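Long-range contacts in acyl-coenzyme A oxidase acox-1.2 (Caenorhabditis elegans, PDB 5K3J), which catalyses the first, desaturating step of peroxisomal beta-oxidation on ascaroside-CoA side chains, using FAD and oxygen to shorten ascaroside pheromones: residues A[144-149]-A[193-198]; A[184-189]-A[248-253]; A[197-202]-A[215-220]. One frame throughout, in Å; residues are numbered along the deposited sequence.

Interaction 1 of 3, residues A[144-149]-A[193-198]. With FAD (flavin-adenine dinucleotide), chain C.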
loop_
_atom_site.group_PDB
_atom_site.type_symbol
_atom_site.label_atom_id
_atom_site.label_comp_id
_atom_site.label_asym_id
_atom_site.label_seq_id
_atom_site.Cartn_x
_atom_site.Cartn_y
_atom_site.Cartn_z
ATOM N N ILE A 144 -28.519 -7.596 15.651
ATOM C CA ILE A 144 -27.331 -7.122 14.946
ATOM C C ILE A 144 -27.715 -6.006 13.983
ATOM O O ILE A 144 -28.643 -6.161 13.192
ATOM C CB ILE A 144 -26.643 -8.254 14.168
ATOM C CG1 ILE A 144 -26.364 -9.446 15.090
ATOM C CG2 ILE A 144 -25.360 -7.748 13.534
ATOM C CD1 ILE A 144 -25.936 -10.708 14.365
ATOM N N GLY A 145 -27.000 -4.887 14.045
ATOM C CA GLY A 145 -27.342 -3.728 13.242
ATOM C C GLY A 145 -26.252 -3.307 12.278
ATOM O O GLY A 145 -25.260 -4.019 12.106
ATOM N N CYS A 146 -26.451 -2.154 11.638
ATOM C CA CYS A 146 -25.451 -1.561 10.754
ATOM C C CYS A 146 -25.818 -0.139 10.340
ATOM O O CYS A 146 -26.958 0.297 10.481
ATOM C CB CYS A 146 -25.254 -2.415 9.499
ATOM S SG CYS A 146 -26.651 -2.449 8.349
ATOM N N TYR A 147 -24.828 0.566 9.805
ATOM C CA TYR A 147 -24.989 1.926 9.294
ATOM C C TYR A 147 -25.091 1.891 7.763
ATOM O O TYR A 147 -24.077 1.837 7.070
ATOM C CB TYR A 147 -23.805 2.785 9.757
ATOM C CG TYR A 147 -23.886 4.275 9.482
ATOM C CD1 TYR A 147 -24.518 5.136 10.376
ATOM C CD2 TYR A 147 -23.293 4.828 8.353
ATOM C CE1 TYR A 147 -24.577 6.499 10.137
ATOM C CE2 TYR A 147 -23.354 6.192 8.110
ATOM C CZ TYR A 147 -23.993 7.017 9.004
ATOM O OH TYR A 147 -24.044 8.369 8.754
ATOM N N ALA A 148 -26.317 1.911 7.243
ATOM C CA ALA A 148 -26.551 1.748 5.810
ATOM C C ALA A 148 -26.750 3.088 5.104
ATOM O O ALA A 148 -27.876 3.544 4.918
ATOM C CB ALA A 148 -27.748 0.844 5.573
ATOM N N GLN A 149 -25.646 3.710 4.705
ATOM C CA GLN A 149 -25.686 5.045 4.117
ATOM C C GLN A 149 -25.257 5.043 2.653
ATOM O O GLN A 149 -26.045 5.384 1.764
ATOM C CB GLN A 149 -24.795 5.997 4.919
ATOM C CG GLN A 149 -24.814 7.442 4.449
ATOM C CD GLN A 149 -24.095 8.372 5.408
ATOM O OE1 GLN A 149 -24.678 8.843 6.384
ATOM N NE2 GLN A 149 -22.827 8.640 5.135
ATOM N N LYS A 193 -25.062 -10.093 5.247
ATOM C CA LYS A 193 -25.277 -11.424 5.810
ATOM C C LYS A 193 -25.564 -11.486 7.312
ATOM O O LYS A 193 -26.242 -12.406 7.771
ATOM C CB LYS A 193 -24.056 -12.296 5.503
ATOM C CG LYS A 193 -23.870 -12.582 4.026
ATOM C CD LYS A 193 -25.149 -13.149 3.438
ATOM C CE LYS A 193 -24.956 -13.578 1.998
ATOM N NZ LYS A 193 -26.169 -14.249 1.447
ATOM N N SER A 194 -25.062 -10.520 8.072
ATOM C CA SER A 194 -25.086 -10.628 9.528
ATOM C C SER A 194 -26.276 -9.937 10.188
ATOM O O SER A 194 -27.018 -10.566 10.944
ATOM C CB SER A 194 -23.785 -10.076 10.108
ATOM O OG SER A 194 -22.700 -10.922 9.776
ATOM N N CYS A 195 -26.458 -8.650 9.911
ATOM C CA CYS A 195 -27.474 -7.864 10.599
ATOM C C CYS A 195 -28.884 -8.304 10.227
ATOM O O CYS A 195 -29.120 -8.845 9.141
ATOM C CB CYS A 195 -27.305 -6.373 10.295
ATOM S SG CYS A 195 -28.010 -5.848 8.720
ATOM N N ASN A 196 -29.814 -8.091 11.150
ATOM C CA ASN A 196 -31.230 -8.224 10.837
ATOM C C ASN A 196 -31.926 -6.879 10.996
ATOM O O ASN A 196 -33.085 -6.722 10.608
ATOM C CB ASN A 196 -31.908 -9.290 11.705
ATOM C CG ASN A 196 -31.483 -9.229 13.154
ATOM O OD1 ASN A 196 -30.878 -8.256 13.607
ATOM N ND2 ASN A 196 -31.805 -10.279 13.894
ATOM N N TYR A 197 -31.201 -5.911 11.552
ATOM C CA TYR A 197 -31.658 -4.530 11.591
ATOM C C TYR A 197 -30.633 -3.615 10.933
ATOM O O TYR A 197 -29.433 -3.865 10.999
ATOM C CB TYR A 197 -31.916 -4.082 13.027
ATOM C CG TYR A 197 -33.215 -4.587 13.608
ATOM C CD1 TYR A 197 -33.329 -5.893 14.064
ATOM C CD2 TYR A 197 -34.329 -3.759 13.703
ATOM C CE1 TYR A 197 -34.511 -6.363 14.595
ATOM C CE2 TYR A 197 -35.519 -4.222 14.233
ATOM C CZ TYR A 197 -35.602 -5.527 14.678
ATOM O OH TYR A 197 -36.775 -6.008 15.211
ATOM N N ALA A 198 -31.115 -2.561 10.288
ATOM C CA ALA A 198 -30.243 -1.586 9.651
ATOM C C ALA A 198 -30.763 -0.166 9.828
ATOM O O ALA A 198 -31.964 0.084 9.719
ATOM C CB ALA A 198 -30.093 -1.908 8.177
HETATM P PA FAD C . -16.017 8.701 -4.390
HETATM O O1A FAD C . -16.730 10.044 -4.144
HETATM O O2A FAD C . -16.733 7.920 -5.459
HETATM O O5B FAD C . -14.489 8.940 -4.864
HETATM C C5B FAD C . -14.173 8.887 -6.266
HETATM C C4B FAD C . -13.055 9.933 -6.574
HETATM O O4B FAD C . -13.605 11.093 -6.830
HETATM C C3B FAD C . -12.181 10.156 -5.329
HETATM O O3B FAD C . -10.917 10.403 -5.699
HETATM C C2B FAD C . -12.805 11.417 -4.667
HETATM O O2B FAD C . -11.785 12.128 -3.838
HETATM C C1B FAD C . -13.143 12.127 -5.681
HETATM N N9A FAD C . -14.223 13.014 -5.357
HETATM C C8A FAD C . -15.501 12.699 -5.075
HETATM N N7A FAD C . -16.170 13.850 -4.827
HETATM C C5A FAD C . -15.293 14.888 -4.959
HETATM C C6A FAD C . -15.443 16.265 -4.817
HETATM N N6A FAD C . -16.526 17.131 -4.491
HETATM N N1A FAD C . -14.395 17.072 -5.006
HETATM C C2A FAD C . -13.178 16.546 -5.336
HETATM N N3A FAD C . -13.027 15.202 -5.476
HETATM C C4A FAD C . -14.097 14.379 -5.284
HETATM N N1 FAD C . -20.606 3.053 3.962
HETATM C C2 FAD C . -21.716 2.929 4.907
HETATM O O2 FAD C . -22.737 3.569 4.747
HETATM N N3 FAD C . -21.616 2.034 6.061
HETATM C C4 FAD C . -20.434 1.287 6.263
HETATM O O4 FAD C . -20.349 0.518 7.246
HETATM C C4X FAD C . -19.300 1.408 5.299
HETATM N N5 FAD C . -18.093 0.638 5.501
HETATM C C5X FAD C . -16.979 0.757 4.566
HETATM C C6 FAD C . -15.808 0.009 4.771
HETATM C C7 FAD C . -14.730 0.115 3.870
HETATM C C7M FAD C . -13.583 -0.800 4.315
HETATM C C8 FAD C . -14.815 0.967 2.766
HETATM C C8M FAD C . -13.706 1.145 1.745
HETATM C C9 FAD C . -15.987 1.721 2.552
HETATM C C9A FAD C . -17.072 1.622 3.449
HETATM N N10 FAD C . -18.305 2.416 3.229
HETATM C C10 FAD C . -19.401 2.296 4.157
HETATM C "C1'" FAD C . -18.424 3.331 2.062
HETATM C "C2'" FAD C . -17.622 4.614 2.325
HETATM O "O2'" FAD C . -18.285 5.394 3.258
HETATM C "C3'" FAD C . -17.463 5.399 1.052
HETATM O "O3'" FAD C . -16.881 4.573 0.082
HETATM C "C4'" FAD C . -16.559 6.577 1.304
HETATM O "O4'" FAD C . -17.264 7.546 2.052
HETATM C "C5'" FAD C . -16.105 7.168 -0.018
HETATM O "O5'" FAD C . -17.250 7.528 -0.796
HETATM P P FAD C . -17.243 7.157 -2.354
HETATM O O1P FAD C . -17.133 5.632 -2.479
HETATM O O2P FAD C . -18.493 7.651 -3.014
HETATM O O3P FAD C . -15.990 7.849 -3.032
#

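Interaction 2 of 3, residues A[184-189]-A[248-253]. With FAD (flavin-adenine dinucleotide), chain C.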
loop_
_atom_site.group_PDB
_atom_site.type_symbol
_atom_site.label_atom_id
_atom_site.label_comp_id
_atom_site.label_asym_id
_atom_site.label_seq_id
_atom_site.Cartn_x
_atom_site.Cartn_y
_atom_site.Cartn_z
ATOM N N LEU A 184 -29.111 1.241 -4.766
ATOM C CA LEU A 184 -28.800 0.183 -3.814
ATOM C C LEU A 184 -27.781 0.665 -2.801
ATOM O O LEU A 184 -26.751 1.220 -3.175
ATOM C CB LEU A 184 -28.249 -1.053 -4.531
ATOM C CG LEU A 184 -29.146 -1.949 -5.387
ATOM C CD1 LEU A 184 -28.302 -2.960 -6.152
ATOM C CD2 LEU A 184 -30.153 -2.659 -4.527
ATOM N N LYS A 185 -28.073 0.461 -1.520
ATOM C CA LYS A 185 -27.060 0.639 -0.492
ATOM C C LYS A 185 -25.893 -0.272 -0.838
ATOM O O LYS A 185 -26.089 -1.359 -1.370
ATOM C CB LYS A 185 -27.608 0.321 0.899
ATOM C CG LYS A 185 -28.700 1.271 1.355
ATOM C CD LYS A 185 -28.294 2.711 1.089
ATOM C CE LYS A 185 -29.284 3.700 1.677
ATOM N NZ LYS A 185 -28.873 5.103 1.390
ATOM N N TRP A 186 -24.678 0.176 -0.564
ATOM C CA TRP A 186 -23.501 -0.558 -1.003
ATOM C C TRP A 186 -22.332 -0.164 -0.115
ATOM O O TRP A 186 -22.009 1.019 -0.038
ATOM C CB TRP A 186 -23.210 -0.257 -2.479
ATOM C CG TRP A 186 -22.350 -1.273 -3.191
ATOM C CD1 TRP A 186 -20.997 -1.411 -3.092
ATOM C CD2 TRP A 186 -22.789 -2.259 -4.136
ATOM N NE1 TRP A 186 -20.564 -2.433 -3.903
ATOM C CE2 TRP A 186 -21.641 -2.970 -4.557
ATOM C CE3 TRP A 186 -24.029 -2.624 -4.664
ATOM C CZ2 TRP A 186 -21.707 -4.013 -5.474
ATOM C CZ3 TRP A 186 -24.089 -3.663 -5.575
ATOM C CH2 TRP A 186 -22.936 -4.344 -5.969
ATOM N N TRP A 187 -21.785 -1.160 0.591
ATOM C CA TRP A 187 -20.639 -1.081 1.519
ATOM C C TRP A 187 -20.908 -1.106 3.036
ATOM O O TRP A 187 -19.955 -1.271 3.797
ATOM C CB TRP A 187 -19.776 0.149 1.237
ATOM C CG TRP A 187 -18.859 -0.062 0.107
ATOM C CD1 TRP A 187 -18.967 0.455 -1.156
ATOM C CD2 TRP A 187 -17.697 -0.886 0.109
ATOM N NE1 TRP A 187 -17.930 0.013 -1.935
ATOM C CE2 TRP A 187 -17.136 -0.815 -1.183
ATOM C CE3 TRP A 187 -17.069 -1.678 1.078
ATOM C CZ2 TRP A 187 -15.979 -1.510 -1.529
ATOM C CZ3 TRP A 187 -15.922 -2.359 0.730
ATOM C CH2 TRP A 187 -15.389 -2.272 -0.560
ATOM N N PRO A 188 -22.162 -0.936 3.494
ATOM C CA PRO A 188 -22.345 -1.120 4.941
ATOM C C PRO A 188 -21.865 -2.468 5.471
ATOM O O PRO A 188 -22.238 -3.512 4.940
ATOM C CB PRO A 188 -23.853 -0.993 5.104
ATOM C CG PRO A 188 -24.225 -0.037 4.063
ATOM C CD PRO A 188 -23.328 -0.257 2.903
ATOM N N GLY A 189 -21.025 -2.433 6.500
ATOM C CA GLY A 189 -20.579 -3.652 7.149
ATOM C C GLY A 189 -21.764 -4.373 7.760
ATOM O O GLY A 189 -22.681 -3.731 8.274
ATOM N N ASN A 248 -19.534 -7.051 4.015
ATOM C CA ASN A 248 -20.062 -5.768 3.592
ATOM C C ASN A 248 -21.078 -6.018 2.488
ATOM O O ASN A 248 -20.781 -6.696 1.506
ATOM C CB ASN A 248 -18.930 -4.850 3.140
ATOM C CG ASN A 248 -17.907 -4.621 4.234
ATOM O OD1 ASN A 248 -17.056 -5.471 4.490
ATOM N ND2 ASN A 248 -17.988 -3.470 4.888
ATOM N N GLY A 249 -22.283 -5.489 2.656
ATOM C CA GLY A 249 -23.372 -5.889 1.791
ATOM C C GLY A 249 -24.061 -4.799 1.000
ATOM O O GLY A 249 -23.709 -3.624 1.080
ATOM N N TYR A 250 -25.048 -5.206 0.211
ATOM C CA TYR A 250 -25.899 -4.254 -0.485
ATOM C C TYR A 250 -27.345 -4.447 -0.046
ATOM O O TYR A 250 -27.720 -5.525 0.419
ATOM C CB TYR A 250 -25.756 -4.396 -2.006
ATOM C CG TYR A 250 -26.149 -5.741 -2.571
ATOM C CD1 TYR A 250 -27.471 -6.028 -2.901
ATOM C CD2 TYR A 250 -25.194 -6.720 -2.797
ATOM C CE1 TYR A 250 -27.827 -7.261 -3.424
ATOM C CE2 TYR A 250 -25.539 -7.951 -3.318
ATOM C CZ TYR A 250 -26.851 -8.219 -3.630
ATOM O OH TYR A 250 -27.181 -9.451 -4.152
ATOM N N LEU A 251 -28.153 -3.399 -0.175
ATOM C CA LEU A 251 -29.551 -3.466 0.242
ATOM C C LEU A 251 -30.494 -2.936 -0.829
ATOM O O LEU A 251 -30.307 -1.837 -1.353
ATOM C CB LEU A 251 -29.772 -2.689 1.541
ATOM C CG LEU A 251 -31.225 -2.575 2.013
ATOM C CD1 LEU A 251 -31.823 -3.955 2.283
ATOM C CD2 LEU A 251 -31.319 -1.686 3.242
ATOM N N GLY A 252 -31.502 -3.738 -1.153
ATOM C CA GLY A 252 -32.542 -3.332 -2.077
ATOM C C GLY A 252 -33.896 -3.266 -1.402
ATOM O O GLY A 252 -34.362 -4.251 -0.833
ATOM N N LEU A 253 -34.533 -2.102 -1.466
ATOM C CA LEU A 253 -35.835 -1.912 -0.836
ATOM C C LEU A 253 -36.916 -1.643 -1.879
ATOM O O LEU A 253 -36.777 -0.743 -2.706
ATOM C CB LEU A 253 -35.773 -0.766 0.178
ATOM C CG LEU A 253 -34.898 -1.025 1.407
ATOM C CD1 LEU A 253 -34.555 0.267 2.133
ATOM C CD2 LEU A 253 -35.585 -1.999 2.351
HETATM P PA FAD C . -16.017 8.701 -4.390
HETATM O O1A FAD C . -16.730 10.044 -4.144
HETATM O O2A FAD C . -16.733 7.920 -5.459
HETATM O O5B FAD C . -14.489 8.940 -4.864
HETATM C C5B FAD C . -14.173 8.887 -6.266
HETATM C C4B FAD C . -13.055 9.933 -6.574
HETATM O O4B FAD C . -13.605 11.093 -6.830
HETATM C C3B FAD C . -12.181 10.156 -5.329
HETATM O O3B FAD C . -10.917 10.403 -5.699
HETATM C C2B FAD C . -12.805 11.417 -4.667
HETATM O O2B FAD C . -11.785 12.128 -3.838
HETATM C C1B FAD C . -13.143 12.127 -5.681
HETATM N N9A FAD C . -14.223 13.014 -5.357
HETATM C C8A FAD C . -15.501 12.699 -5.075
HETATM N N7A FAD C . -16.170 13.850 -4.827
HETATM C C5A FAD C . -15.293 14.888 -4.959
HETATM C C6A FAD C . -15.443 16.265 -4.817
HETATM N N6A FAD C . -16.526 17.131 -4.491
HETATM N N1A FAD C . -14.395 17.072 -5.006
HETATM C C2A FAD C . -13.178 16.546 -5.336
HETATM N N3A FAD C . -13.027 15.202 -5.476
HETATM C C4A FAD C . -14.097 14.379 -5.284
HETATM N N1 FAD C . -20.606 3.053 3.962
HETATM C C2 FAD C . -21.716 2.929 4.907
HETATM O O2 FAD C . -22.737 3.569 4.747
HETATM N N3 FAD C . -21.616 2.034 6.061
HETATM C C4 FAD C . -20.434 1.287 6.263
HETATM O O4 FAD C . -20.349 0.518 7.246
HETATM C C4X FAD C . -19.300 1.408 5.299
HETATM N N5 FAD C . -18.093 0.638 5.501
HETATM C C5X FAD C . -16.979 0.757 4.566
HETATM C C6 FAD C . -15.808 0.009 4.771
HETATM C C7 FAD C . -14.730 0.115 3.870
HETATM C C7M FAD C . -13.583 -0.800 4.315
HETATM C C8 FAD C . -14.815 0.967 2.766
HETATM C C8M FAD C . -13.706 1.145 1.745
HETATM C C9 FAD C . -15.987 1.721 2.552
HETATM C C9A FAD C . -17.072 1.622 3.449
HETATM N N10 FAD C . -18.305 2.416 3.229
HETATM C C10 FAD C . -19.401 2.296 4.157
HETATM C "C1'" FAD C . -18.424 3.331 2.062
HETATM C "C2'" FAD C . -17.622 4.614 2.325
HETATM O "O2'" FAD C . -18.285 5.394 3.258
HETATM C "C3'" FAD C . -17.463 5.399 1.052
HETATM O "O3'" FAD C . -16.881 4.573 0.082
HETATM C "C4'" FAD C . -16.559 6.577 1.304
HETATM O "O4'" FAD C . -17.264 7.546 2.052
HETATM C "C5'" FAD C . -16.105 7.168 -0.018
HETATM O "O5'" FAD C . -17.250 7.528 -0.796
HETATM P P FAD C . -17.243 7.157 -2.354
HETATM O O1P FAD C . -17.133 5.632 -2.479
HETATM O O2P FAD C . -18.493 7.651 -3.014
HETATM O O3P FAD C . -15.990 7.849 -3.032
#

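Interaction 3 of 3, residues A[197-202]-A[215-220]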
loop_
_atom_site.group_PDB
_atom_site.type_symbol
_atom_site.label_atom_id
_atom_site.label_comp_id
_atom_site.label_asym_id
_atom_site.label_seq_id
_atom_site.Cartn_x
_atom_site.Cartn_y
_atom_site.Cartn_z
ATOM N N TYR A 197 -31.201 -5.911 11.552
ATOM C CA TYR A 197 -31.658 -4.530 11.591
ATOM C C TYR A 197 -30.633 -3.615 10.933
ATOM O O TYR A 197 -29.433 -3.865 10.999
ATOM C CB TYR A 197 -31.916 -4.082 13.027
ATOM C CG TYR A 197 -33.215 -4.587 13.608
ATOM C CD1 TYR A 197 -33.329 -5.893 14.064
ATOM C CD2 TYR A 197 -34.329 -3.759 13.703
ATOM C CE1 TYR A 197 -34.511 -6.363 14.595
ATOM C CE2 TYR A 197 -35.519 -4.222 14.233
ATOM C CZ TYR A 197 -35.602 -5.527 14.678
ATOM O OH TYR A 197 -36.775 -6.008 15.211
ATOM N N ALA A 198 -31.115 -2.561 10.288
ATOM C CA ALA A 198 -30.243 -1.586 9.651
ATOM C C ALA A 198 -30.763 -0.166 9.828
ATOM O O ALA A 198 -31.964 0.084 9.719
ATOM C CB ALA A 198 -30.093 -1.908 8.177
ATOM N N LEU A 199 -29.857 0.764 10.103
ATOM C CA LEU A 199 -30.211 2.175 10.110
ATOM C C LEU A 199 -29.992 2.722 8.707
ATOM O O LEU A 199 -28.862 3.017 8.318
ATOM C CB LEU A 199 -29.391 2.947 11.146
ATOM C CG LEU A 199 -29.924 2.851 12.578
ATOM C CD1 LEU A 199 -28.891 3.302 13.601
ATOM C CD2 LEU A 199 -31.186 3.682 12.695
ATOM N N VAL A 200 -31.078 2.832 7.948
ATOM C CA VAL A 200 -31.009 3.200 6.539
ATOM C C VAL A 200 -31.184 4.693 6.303
ATOM O O VAL A 200 -32.205 5.278 6.667
ATOM C CB VAL A 200 -32.072 2.449 5.726
ATOM C CG1 VAL A 200 -32.062 2.912 4.277
ATOM C CG2 VAL A 200 -31.828 0.961 5.814
ATOM N N VAL A 201 -30.176 5.296 5.680
ATOM C CA VAL A 201 -30.200 6.718 5.365
ATOM C C VAL A 201 -30.931 6.959 4.052
ATOM O O VAL A 201 -30.550 6.425 3.009
ATOM C CB VAL A 201 -28.779 7.298 5.265
ATOM C CG1 VAL A 201 -28.837 8.779 4.929
ATOM C CG2 VAL A 201 -28.012 7.061 6.563
ATOM N N ALA A 202 -31.984 7.767 4.104
ATOM C CA ALA A 202 -32.796 8.016 2.918
ATOM C C ALA A 202 -33.243 9.467 2.819
ATOM O O ALA A 202 -33.349 10.166 3.822
ATOM C CB ALA A 202 -34.007 7.098 2.905
ATOM N N PHE A 215 -32.512 9.350 9.163
ATOM C CA PHE A 215 -32.267 7.990 9.636
ATOM C C PHE A 215 -33.563 7.223 9.892
ATOM O O PHE A 215 -34.451 7.701 10.591
ATOM C CB PHE A 215 -31.414 8.013 10.904
ATOM C CG PHE A 215 -29.989 8.400 10.661
ATOM C CD1 PHE A 215 -29.057 7.455 10.263
ATOM C CD2 PHE A 215 -29.580 9.712 10.830
ATOM C CE1 PHE A 215 -27.743 7.816 10.039
ATOM C CE2 PHE A 215 -28.274 10.077 10.607
ATOM C CZ PHE A 215 -27.350 9.123 10.209
ATOM N N PHE A 216 -33.655 6.029 9.317
ATOM C CA PHE A 216 -34.823 5.175 9.491
ATOM C C PHE A 216 -34.396 3.783 9.937
ATOM O O PHE A 216 -33.616 3.115 9.259
ATOM C CB PHE A 216 -35.640 5.079 8.195
ATOM C CG PHE A 216 -36.082 6.402 7.659
ATOM C CD1 PHE A 216 -35.214 7.178 6.914
ATOM C CD2 PHE A 216 -37.366 6.862 7.886
ATOM C CE1 PHE A 216 -35.611 8.388 6.420
ATOM C CE2 PHE A 216 -37.770 8.077 7.389
ATOM C CZ PHE A 216 -36.892 8.844 6.661
ATOM N N MET A 217 -34.905 3.355 11.087
ATOM C CA MET A 217 -34.713 1.985 11.534
ATOM C C MET A 217 -35.476 1.036 10.627
ATOM O O MET A 217 -36.671 1.211 10.399
ATOM C CB MET A 217 -35.171 1.815 12.983
ATOM C CG MET A 217 -35.056 0.396 13.505
ATOM S SD MET A 217 -33.353 -0.199 13.544
ATOM C CE MET A 217 -32.661 0.875 14.796
ATOM N N VAL A 218 -34.777 0.038 10.100
ATOM C CA VAL A 218 -35.410 -0.956 9.255
ATOM C C VAL A 218 -35.049 -2.355 9.719
ATOM O O VAL A 218 -33.869 -2.683 9.836
ATOM C CB VAL A 218 -34.992 -0.786 7.782
ATOM C CG1 VAL A 218 -35.767 -1.753 6.889
ATOM C CG2 VAL A 218 -35.196 0.647 7.342
ATOM N N GLN A 219 -36.061 -3.172 10.000
ATOM C CA GLN A 219 -35.827 -4.594 10.213
ATOM C C GLN A 219 -35.683 -5.253 8.850
ATOM O O GLN A 219 -36.511 -5.040 7.968
ATOM C CB GLN A 219 -36.957 -5.249 11.013
ATOM C CG GLN A 219 -36.735 -6.742 11.238
ATOM C CD GLN A 219 -37.801 -7.386 12.104
ATOM O OE1 GLN A 219 -38.839 -6.784 12.378
ATOM N NE2 GLN A 219 -37.547 -8.616 12.541
ATOM N N LEU A 220 -34.626 -6.038 8.673
ATOM C CA LEU A 220 -34.332 -6.623 7.372
ATOM C C LEU A 220 -34.634 -8.110 7.357
ATOM O O LEU A 220 -35.170 -8.637 6.381
ATOM C CB LEU A 220 -32.869 -6.384 6.998
ATOM C CG LEU A 220 -32.459 -4.920 6.854
ATOM C CD1 LEU A 220 -31.009 -4.841 6.453
ATOM C CD2 LEU A 220 -33.336 -4.230 5.828
#

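Interaction 1 of 3, residues A[144-149]-A[193-198]
Ile144 and Asn196 grip each other through main chain and side chain together. Ile144 O accepts two N-H groups: Tyr197 N, 3.0 Å from Ile144 O, comes in nearly along the C=O axis, whereas Asn196 N, also 3.0 Å from Ile144 O, is tilted from the carbonyl plane. The third bond runs the other way, from Ile144 N to Asn196 OD1 at 3.2 Å. An Asn196 chi1 of 43° folds the amide back over the main chain, with CG between the backbone N and the carbonyl carbon, where OD1 can meet Ile144 N. Methyl CG2 of Ile144, anti to its own backbone N, meets Cys195 CA at 3.6 Å. Met656 of the second subunit packs on Ile144 and Asn196. Cys146 SG, turned by a chi1 of 69°, touches Ala198 CB at 3.5 Å and lies 3.7 Å from Cys195 SG, a separation that excludes a disulfide and leaves an apolar contact. Residues Tyr147 to Gln149 belong to the FAD site, and their main chain serves the cofactor: FAD N3 donates to Tyr147 O at 2.7 Å, and Gln149 N donates to FAD O2 at 2.9 Å. From Cys146 onward the chain runs in parallel with strand 197-205, with backbone bonds of Cys146 and Ala148 to Leu199 and of Ala148 to Val201, while the Tyr147 side chain, starting away from 193-198, packs on helices 112-125 and 287-315.

Interaction 2 of 3, residues A[184-189]-A[248-253]
One wall of the FAD site, beside the isoalloxazine, is built from strand 185-189 paired antiparallel with strand 248-253. Lys185 and Leu251 form a hydrogen-bonded pair, Trp186 and Tyr250 a non-hydrogen-bonded one; the register then slips by one before Gly189 meets Asn248, which defines a beta bulge. There Trp187 N donates to Gly249 O at 3.2 Å and Gly249 N to Pro188 O at 3.0 Å. Asn248 ND2 adds a nearly straight side-chain bond to Trp187 O at 3.1 Å. With Lys240 NZ bonded to Asn248 OD1 as well, both ends of the amide are held and its rotation is set. One face of the Trp187 indole covers FAD C9, 3.7 Å above the ring plane, and Gly189 N donates to FAD O4 at 3.1 Å. Replacing Trp187 by a serine would probably leave the benzenoid end of the flavin without the flat surface it packs on. Trp186 CG, anti to the backbone N (chi1 -160°), and Tyr250 CG, between N and the carbonyl carbon (chi1 61°), set their rings side by side, planes at 20° but slid apart. A bulged strand presenting tryptophan and glycine to the isoalloxazine is consistent with the beta domain of the acyl-CoA dehydrogenase and oxidase fold.

Interaction 3 of 3, residues A[197-202]-A[215-220]
The Tyr197 ring is covered on one face by Gln219, whose CB lies 3.7 Å above the ring plane, toward the rim, in a CH-pi contact. The extended Gln219 chain then lays its amide nearly flat over the hydroxyl end of the ring, planes 11° apart, while Tyr197 OH bonds to Glu223. At the edge of the same ring, Met217 SD approaches Tyr197 CD2 at 3.7 Å, a Met-aromatic contact. Bends at chi2 (63°) and chi3 (66°) turn Met217 CE back to Leu199 CD2, 3.8 Å away. Phe216 receives Val200 O and Ala202 O at its edge, in the ring plane, and meets the ring of Phe174 edge-to-face. Beside Val201, Phe215 points the same way, and its CE1 touches Val201 CG2 at 3.6 Å. On the face bearing Ala198, Val200, Phe216 and Val218, Val200 CG2 meets Val218 CG2 at 3.7 Å and Ala198 CB meets Leu220 CD1 at 3.5 Å. Backbone bonds join Ala198 with Val218 and Val200 with Phe216 reciprocally, Ala198 N lying 2.8 Å from Val218 O. Their alternation with non-hydrogen-bonded pairs is that of a regular antiparallel beta hairpin, strands 197-205 and 210-219 of the acyl-CoA oxidase beta domain.

How the interactions relate
Following the chain from the N terminus, residues 144-149 come first, and interaction 1 closes its loop when 193-198 returns to them. Before that closure, 184-189 has already opened interaction 2, which ends only at 248-253, so the two cross. Interaction 3 starts on the residues where interaction 1 ends, sharing Tyr197 and Ala198, and lies nested in the loop of interaction 2. Interactions 1 and 3 join strands 147-148, 197-205 and 210-219 of one mixed sheet; interaction 2 belongs to a separate antiparallel sheet. Lys185 NZ bridges them, hydrogen-bonding Gln149 O and Val201 O, and Leu251 packs on Val200. Interactions 1 and 2 both reach FAD and the second subunit.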